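Local coordinates for protein DNA-directed RNA polymerase subunit E'' (Methanocaldococcus jannaschii, PDB 3LPE) that stimulates transcription elongation as the zinc-binding Spt4 half of the archaeal Spt4/Spt5 heterodimer, at residues R2-C7 with E14-C19; L31-P36 with G51-S56. All coordinates share one frame; numbering follows the deposited sequence.

Contact 1 (R2-C7 with E14-C19); sequences RACLKC and EICPIC. With ZN (zinc ion), chain I.
One zinc ion joins the segments, taking two cysteine thiolates from each: Cys-4 SG and Cys-7 SG from 2-7, Cys-16 SG and Cys-19 SG from 14-19. All four sulfurs lie 2.3 to 2.4 Å from the zinc. The two pairs match in their torsions. In Cys-4 and Cys-16 the sulfur stands anti to the backbone N (chi1 179° in Cys-16), whereas in Cys-7 and Cys-19 it is tucked between N and the carbonyl carbon (76° in Cys-19). The first cysteine of each pair sits on extended backbone, the second in the turn that follows; the two torsions aim both sulfurs at the same metal. Such paired CxxC knuckles form the Cys4 site of the Spt4/RpoE2 zinc finger, a member of the zinc beta-ribbon clan. In the second knuckle Cys-19 N gives a hydrogen bond to Cys-16 SG at 3.5 Å, with a weak one from Ile-18 N; these N-H groups would offset part of the thiolate charge. Beside the metal, Cys-4 CB and Cys-16 CB meet at 3.7 Å, and Lys-6 CB lies 4.0 Å from Cys-19 SG. At the far end Arg-2 NE passes Glu-14 CA at 3.9 Å while hydrogen-bonding to Thr-23 OG1.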
loop_
_atom_site.group_PDB
_atom_site.type_symbol
_atom_site.label_atom_id
_atom_site.label_comp_id
_atom_site.label_asym_id
_atom_site.label_seq_id
_atom_site.Cartn_x
_atom_site.Cartn_y
_atom_site.Cartn_z
ATOM N N ARG B 2 10.533 11.493 -0.906
ATOM C CA ARG B 2 9.993 12.387 0.098
ATOM C C ARG B 2 8.492 12.205 0.154
ATOM O O ARG B 2 7.909 11.574 -0.718
ATOM C CB ARG B 2 10.341 13.838 -0.234
ATOM C CG ARG B 2 11.830 14.078 -0.568
ATOM C CD ARG B 2 12.058 15.476 -1.160
ATOM N NE ARG B 2 11.830 16.527 -0.177
ATOM C CZ ARG B 2 12.785 17.032 0.606
ATOM N NH1 ARG B 2 14.029 16.582 0.521
ATOM N NH2 ARG B 2 12.499 17.987 1.472
ATOM N N ALA B 3 7.865 12.741 1.193
ATOM C CA ALA B 3 6.425 12.628 1.348
ATOM C C ALA B 3 5.867 14.000 1.669
ATOM O O ALA B 3 6.462 14.749 2.441
ATOM C CB ALA B 3 6.069 11.640 2.468
ATOM N N CYS B 4 4.728 14.335 1.069
ATOM C CA CYS B 4 4.057 15.589 1.386
ATOM C C CYS B 4 3.765 15.696 2.869
ATOM O O CYS B 4 3.217 14.785 3.449
ATOM C CB CYS B 4 2.729 15.711 0.602
ATOM S SG CYS B 4 1.919 17.271 0.992
ATOM N N LEU B 5 4.110 16.832 3.486
ATOM C CA LEU B 5 3.858 17.023 4.922
ATOM C C LEU B 5 2.364 17.070 5.256
ATOM O O LEU B 5 1.967 16.811 6.384
ATOM C CB LEU B 5 4.532 18.308 5.430
ATOM C CG LEU B 5 6.059 18.264 5.509
ATOM C CD1 LEU B 5 6.644 19.672 5.599
ATOM C CD2 LEU B 5 6.520 17.396 6.693
ATOM N N LYS B 6 1.541 17.393 4.265
ATOM C CA LYS B 6 0.101 17.537 4.482
ATOM C C LYS B 6 -0.693 16.288 4.089
ATOM O O LYS B 6 -1.515 15.806 4.855
ATOM C CB LYS B 6 -0.424 18.757 3.707
ATOM C CG LYS B 6 -1.729 19.315 4.227
ATOM C CD LYS B 6 -2.207 20.522 3.402
ATOM C CE LYS B 6 -1.216 21.682 3.450
ATOM N NZ LYS B 6 -1.821 22.962 2.968
ATOM N N CYS B 7 -0.463 15.778 2.884
ATOM C CA CYS B 7 -1.282 14.688 2.365
ATOM C C CYS B 7 -0.478 13.406 2.202
ATOM O O CYS B 7 -1.029 12.396 1.816
ATOM C CB CYS B 7 -1.964 15.054 1.038
ATOM S SG CYS B 7 -0.916 15.001 -0.473
ATOM N N GLU B 14 10.453 18.328 -4.098
ATOM C CA GLU B 14 10.407 19.056 -2.835
ATOM C C GLU B 14 9.029 19.674 -2.561
ATOM O O GLU B 14 8.780 20.183 -1.473
ATOM C CB GLU B 14 11.469 20.150 -2.820
ATOM C CG GLU B 14 12.837 19.689 -3.278
ATOM C CD GLU B 14 13.812 20.835 -3.396
ATOM O OE1 GLU B 14 14.068 21.290 -4.537
ATOM O OE2 GLU B 14 14.302 21.292 -2.341
ATOM N N ILE B 15 8.142 19.624 -3.548
ATOM C CA ILE B 15 6.824 20.249 -3.425
ATOM C C ILE B 15 5.786 19.263 -3.943
ATOM O O ILE B 15 5.986 18.655 -4.979
ATOM C CB ILE B 15 6.743 21.542 -4.260
ATOM C CG1 ILE B 15 7.648 22.629 -3.686
ATOM C CG2 ILE B 15 5.286 22.048 -4.351
ATOM C CD1 ILE B 15 7.643 23.917 -4.537
ATOM N N CYS B 16 4.693 19.088 -3.207
ATOM C CA CYS B 16 3.690 18.096 -3.534
ATOM C C CYS B 16 2.922 18.503 -4.779
ATOM O O CYS B 16 2.414 19.622 -4.856
ATOM C CB CYS B 16 2.721 17.930 -2.373
ATOM S SG CYS B 16 1.406 16.737 -2.666
ATOM N N PRO B 17 2.835 17.593 -5.753
ATOM C CA PRO B 17 2.135 17.857 -7.024
ATOM C C PRO B 17 0.619 17.952 -6.827
ATOM O O PRO B 17 -0.103 18.485 -7.678
ATOM C CB PRO B 17 2.481 16.642 -7.900
ATOM C CG PRO B 17 3.543 15.885 -7.153
ATOM C CD PRO B 17 3.429 16.247 -5.706
ATOM N N ILE B 18 0.133 17.438 -5.712
ATOM C CA ILE B 18 -1.296 17.515 -5.425
ATOM C C ILE B 18 -1.673 18.821 -4.748
ATOM O O ILE B 18 -2.520 19.561 -5.248
ATOM C CB ILE B 18 -1.776 16.337 -4.551
ATOM C CG1 ILE B 18 -1.526 15.014 -5.264
ATOM C CG2 ILE B 18 -3.281 16.484 -4.245
ATOM C CD1 ILE B 18 -1.904 13.785 -4.426
ATOM N N CYS B 19 -1.038 19.114 -3.618
ATOM C CA CYS B 19 -1.505 20.192 -2.734
ATOM C C CYS B 19 -0.488 21.322 -2.522
ATOM O O CYS B 19 -0.737 22.273 -1.764
ATOM C CB CYS B 19 -1.963 19.616 -1.388
ATOM S SG CYS B 19 -0.575 19.146 -0.285
HETATM ZN ZN ZN I . 0.258 16.978 -0.645
#

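Contact 2 (L31-P36 with G51-S56); sequences LIVINP and GKYALS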
loop_
_atom_site.group_PDB
_atom_site.type_symbol
_atom_site.label_atom_id
_atom_site.label_comp_id
_atom_site.label_asym_id
_atom_site.label_seq_id
_atom_site.Cartn_x
_atom_site.Cartn_y
_atom_site.Cartn_z
ATOM N N LEU B 31 1.495 3.148 1.701
ATOM C CA LEU B 31 0.164 2.762 1.216
ATOM C C LEU B 31 0.099 3.119 -0.255
ATOM O O LEU B 31 0.170 4.303 -0.615
ATOM C CB LEU B 31 -0.940 3.496 1.987
ATOM C CG LEU B 31 -2.375 3.351 1.428
ATOM C CD1 LEU B 31 -2.766 1.893 1.220
ATOM C CD2 LEU B 31 -3.406 4.044 2.310
ATOM N N ILE B 32 -0.011 2.107 -1.105
ATOM C CA ILE B 32 -0.066 2.342 -2.534
ATOM C C ILE B 32 -1.508 2.184 -2.935
ATOM O O ILE B 32 -2.070 1.095 -2.808
ATOM C CB ILE B 32 0.752 1.325 -3.327
ATOM C CG1 ILE B 32 2.231 1.391 -2.927
ATOM C CG2 ILE B 32 0.606 1.563 -4.824
ATOM C CD1 ILE B 32 3.070 0.362 -3.643
ATOM N N VAL B 33 -2.111 3.284 -3.396
ATOM C CA VAL B 33 -3.480 3.233 -3.858
ATOM C C VAL B 33 -3.517 3.123 -5.373
ATOM O O VAL B 33 -3.144 4.053 -6.093
ATOM C CB VAL B 33 -4.260 4.475 -3.405
ATOM C CG1 VAL B 33 -5.709 4.398 -3.904
ATOM C CG2 VAL B 33 -4.185 4.569 -1.884
ATOM N N ILE B 34 -3.978 1.984 -5.859
ATOM C CA ILE B 34 -4.037 1.754 -7.290
ATOM C C ILE B 34 -5.390 2.220 -7.839
ATOM O O ILE B 34 -5.467 2.824 -8.904
ATOM C CB ILE B 34 -3.821 0.265 -7.598
ATOM C CG1 ILE B 34 -2.432 -0.174 -7.091
ATOM C CG2 ILE B 34 -3.927 0.008 -9.076
ATOM C CD1 ILE B 34 -2.212 -1.661 -7.148
ATOM N N ASN B 35 -6.453 1.938 -7.099
ATOM C CA ASN B 35 -7.807 2.331 -7.500
ATOM C C ASN B 35 -8.567 2.947 -6.336
ATOM O O ASN B 35 -9.200 2.240 -5.553
ATOM C CB ASN B 35 -8.587 1.144 -8.074
ATOM C CG ASN B 35 -9.965 1.554 -8.621
ATOM O OD1 ASN B 35 -10.507 2.590 -8.246
ATOM N ND2 ASN B 35 -10.520 0.743 -9.513
ATOM N N PRO B 36 -8.519 4.285 -6.230
ATOM C CA PRO B 36 -9.110 5.031 -5.115
ATOM C C PRO B 36 -10.606 4.777 -5.040
ATOM O O PRO B 36 -11.162 4.604 -3.947
ATOM C CB PRO B 36 -8.846 6.503 -5.476
ATOM C CG PRO B 36 -7.856 6.490 -6.565
ATOM C CD PRO B 36 -7.958 5.169 -7.263
ATOM N N GLY B 51 -1.856 6.785 -6.259
ATOM C CA GLY B 51 -0.484 7.134 -5.986
ATOM C C GLY B 51 0.044 6.356 -4.798
ATOM O O GLY B 51 -0.622 5.498 -4.248
ATOM N N LYS B 52 1.257 6.666 -4.396
ATOM C CA LYS B 52 1.823 6.037 -3.233
ATOM C C LYS B 52 1.877 7.095 -2.143
ATOM O O LYS B 52 2.188 8.245 -2.422
ATOM C CB LYS B 52 3.222 5.505 -3.575
ATOM C CG LYS B 52 3.242 4.685 -4.877
ATOM C CD LYS B 52 4.632 4.650 -5.501
ATOM C CE LYS B 52 5.367 3.362 -5.163
ATOM N NZ LYS B 52 4.872 2.257 -6.025
ATOM N N TYR B 53 1.585 6.689 -0.910
ATOM C CA TYR B 53 1.533 7.578 0.240
ATOM C C TYR B 53 2.276 6.994 1.437
ATOM O O TYR B 53 2.271 5.769 1.656
ATOM C CB TYR B 53 0.075 7.793 0.665
ATOM C CG TYR B 53 -0.764 8.452 -0.405
ATOM C CD1 TYR B 53 -1.025 9.812 -0.360
ATOM C CD2 TYR B 53 -1.298 7.709 -1.448
ATOM C CE1 TYR B 53 -1.810 10.427 -1.347
ATOM C CE2 TYR B 53 -2.067 8.313 -2.440
ATOM C CZ TYR B 53 -2.318 9.673 -2.375
ATOM O OH TYR B 53 -3.082 10.275 -3.349
ATOM N N ALA B 54 2.855 7.876 2.245
ATOM C CA ALA B 54 3.450 7.454 3.517
ATOM C C ALA B 54 2.313 7.284 4.512
ATOM O O ALA B 54 1.217 7.789 4.260
ATOM C CB ALA B 54 4.458 8.499 3.990
ATOM N N LEU B 55 2.530 6.554 5.616
ATOM C CA LEU B 55 1.509 6.474 6.655
ATOM C C LEU B 55 1.624 7.607 7.665
ATOM O O LEU B 55 0.636 8.035 8.257
ATOM C CB LEU B 55 1.529 5.116 7.368
ATOM C CG LEU B 55 1.227 3.950 6.436
ATOM C CD1 LEU B 55 1.263 2.636 7.214
ATOM C CD2 LEU B 55 -0.131 4.153 5.768
ATOM N N SER B 56 2.836 8.101 7.851
ATOM C CA SER B 56 3.054 9.268 8.690
ATOM C C SER B 56 4.283 10.023 8.206
ATOM O O SER B 56 5.206 9.440 7.619
ATOM C CB SER B 56 3.218 8.870 10.181
ATOM O OG SER B 56 4.489 8.326 10.430
#
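Ile-32 CG1 and Lys-52 CG both stand anti to the carbonyl carbon of their own residue, at chi1 -61° and -49°; the pairing of the two residues puts both on one face of the sheet, and the matching torsions run the two chains alongside each other. Bends at chi3 and chi4 of Lys-52 turn its end in toward the isoleucine tip, bringing Lys-52 NZ to 3.5 Å from Ile-32 CD1, while Lys-52 CG rests 4.0 Å from Ile-32 CG1. An alanine in place of Ile-32 would probably leave the lysine chain without the hydrocarbon it lies along, its end freer to swing, and open a gap against Ala-30 of the NusG-like partner chain. On the reverse face, Leu-31 CB meets Leu-55 CD2 at 3.9 Å. The Tyr-53 ring turns its edge to Leu-31 O, which lies in the ring plane 3.8 Å from Tyr-53 CD2, and Val-33 CG2 approaches obliquely. The Tyr-53 hydroxyl is held by a hydrogen bond with Ile-49 O. Ile-41 and Ala-42 of helix 40-44 pack over Leu-31 and Val-33 on this side.

Four backbone hydrogen bonds tie the strands: Leu-31 and Tyr-53 exchange one pair, from Leu-31 N to Tyr-53 O at 2.7 Å and from Tyr-53 N to Leu-31 O; Val-33 and Gly-51 exchange the other. Ile-32 and Lys-52 form the non-hydrogen-bonded pair between them, their CA atoms 4.2 Å apart. Gly-51 has backbone angles at which a CB would jam against the preceding carbonyl. Strand 31-33 also pairs antiparallel with a strand of the partner chain, which makes it an inner strand of the continuous intermolecular beta sheet of the Spt4/Spt5 heterodimer.

In the fold
Contact 1 and contact 2 have their centres 13 Å apart, on opposite sides of the chain's centre, and follow one another along the sequence. Both reach one antiparallel sheet, in which strand 23-33 pairs with strand 2-4 of contact 1 as well as with strand 51-53 of contact 2. Tyr-53 is the main bridge: its CD1 lies 3.4 Å from Cys-7 O, its OH packs 3.9 Å from Ile-18 CD1, and its side chain is about 7 Å from the zinc without binding it. Ala-3 CB and Ala-54 CB add a second touch at 3.8 Å. The metal site thus backs onto the strand pair of which 31-33 carries the sheet on into the partner chain.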